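Local coordinates for protein RNA methyltransferase, TrmH family (Porphyromonas gingivalis, PDB 2I6D) that probably binds RNA and transfers methyl groups to it as a knotted SPOUT-type methyltransferase of the TrmH family, at residues V58-P61 with E65-E68. Residues are numbered along the deposited sequence; the frame is centred on the assembly and turned at random.
Sequences VSTP and EVVE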
loop_
_atom_site.group_PDB
_atom_site.type_symbol
_atom_site.label_atom_id
_atom_site.label_comp_id
_atom_site.label_asym_id
_atom_site.label_seq_id
_atom_site.Cartn_x
_atom_site.Cartn_y
_atom_site.Cartn_z
ATOM N N VAL A 58 -20.074 -13.742 -2.234
ATOM C CA VAL A 58 -18.677 -14.110 -1.993
ATOM C C VAL A 58 -18.594 -15.554 -1.525
ATOM O O VAL A 58 -19.482 -16.018 -0.786
ATOM C CB VAL A 58 -17.996 -13.181 -0.948
ATOM C CG1 VAL A 58 -17.915 -11.743 -1.477
ATOM C CG2 VAL A 58 -18.735 -13.196 0.350
ATOM N N SER A 59 -17.539 -16.268 -1.918
ATOM C CA SER A 59 -17.379 -17.631 -1.409
ATOM C C SER A 59 -17.044 -17.540 0.057
ATOM O O SER A 59 -16.146 -16.796 0.454
ATOM C CB SER A 59 -16.367 -18.486 -2.187
ATOM O OG SER A 59 -15.303 -17.712 -2.692
ATOM N N THR A 60 -17.837 -18.242 0.857
ATOM C CA THR A 60 -17.711 -18.235 2.296
ATOM C C THR A 60 -16.272 -18.568 2.652
ATOM O O THR A 60 -15.727 -19.567 2.169
ATOM C CB THR A 60 -18.663 -19.259 2.938
ATOM O OG1 THR A 60 -19.834 -19.407 2.119
ATOM C CG2 THR A 60 -19.073 -18.821 4.338
ATOM N N PRO A 61 -15.636 -17.711 3.472
ATOM C CA PRO A 61 -14.248 -17.943 3.869
ATOM C C PRO A 61 -14.149 -19.197 4.724
ATOM O O PRO A 61 -15.035 -19.461 5.544
ATOM C CB PRO A 61 -13.911 -16.721 4.732
ATOM C CG PRO A 61 -15.003 -15.725 4.492
ATOM C CD PRO A 61 -16.204 -16.503 4.090
ATOM N N GLU A 65 -15.690 -16.464 11.290
ATOM C CA GLU A 65 -16.979 -16.124 11.855
ATOM C C GLU A 65 -17.779 -15.248 10.875
ATOM O O GLU A 65 -17.393 -14.105 10.576
ATOM C CB GLU A 65 -16.811 -15.425 13.187
ATOM C CG GLU A 65 -18.122 -15.098 13.827
ATOM C CD GLU A 65 -18.056 -15.194 15.320
ATOM O OE1 GLU A 65 -19.103 -15.519 15.916
ATOM O OE2 GLU A 65 -16.958 -14.950 15.884
ATOM N N VAL A 66 -18.884 -15.801 10.383
ATOM C CA VAL A 66 -19.724 -15.144 9.402
ATOM C C VAL A 66 -21.044 -14.765 10.054
ATOM O O VAL A 66 -21.725 -15.623 10.636
ATOM C CB VAL A 66 -19.963 -16.061 8.180
ATOM C CG1 VAL A 66 -20.899 -15.397 7.186
ATOM C CG2 VAL A 66 -18.628 -16.398 7.517
ATOM N N VAL A 67 -21.389 -13.481 10.001
ATOM C CA VAL A 67 -22.618 -13.002 10.661
ATOM C C VAL A 67 -23.481 -12.400 9.589
ATOM O O VAL A 67 -23.067 -11.443 8.954
ATOM C CB VAL A 67 -22.366 -11.934 11.766
ATOM C CG1 VAL A 67 -23.677 -11.567 12.471
ATOM C CG2 VAL A 67 -21.332 -12.415 12.813
ATOM N N GLU A 68 -24.663 -12.965 9.366
ATOM C CA GLU A 68 -25.593 -12.368 8.419
ATOM C C GLU A 68 -26.449 -11.372 9.182
ATOM O O GLU A 68 -27.088 -11.737 10.168
ATOM C CB GLU A 68 -26.478 -13.430 7.744
ATOM C CG GLU A 68 -27.546 -12.859 6.794
ATOM C CD GLU A 68 -28.678 -13.854 6.491
ATOM O OE1 GLU A 68 -28.397 -14.887 5.849
ATOM O OE2 GLU A 68 -29.849 -13.596 6.879
#
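Val-66 holds CG1 anti to its backbone N (chi1 177°), which sets CG2 beside that nitrogen and anti to the carbonyl carbon, where it meets both Thr-60 and Pro-61. Thr-60 in turn keeps OG1 near its own N, and with chi1 -30° its methyl CG2 is directed at Val-66. The two side chains cross at about a right angle and touch methyl to methyl, Thr-60 CG2 lying 4.0 Å from Val-66 CG2. The same valine methyl also reaches the ring of Pro-61 at CD, the ring carbon bonded to the backbone nitrogen, with CD 4.2 Å from Val-66 CG2. One branch of the valine thus serves both neighbours, and the touching atoms are all carbons. The contact is small, about 79 Å² summed over both sides, and the CA atoms of Thr-60 and Val-66 are 8.0 Å apart. Residues 58-61 therefore do not extend the sheet as a further strand; they pass over the face to which Val-66 turns its side chain. Strand 65-69 is the outermost of a four-stranded mixed sheet in the probable substrate-binding domain and pairs in parallel with 45-51: backbone hydrogen bonds join Glu-65 to Arg-46 and Leu-48, and Val-67 to Leu-48 and Gly-50. With helix 52-56 these strands form a beta-alpha-beta crossover, and 58-61 belongs to its return loop, which crosses one face of the sheet, where Pro-61 also rests on Cys-45 and Leu-48 of strand 45-51 and Val-66 touches Leu-55 of the helix.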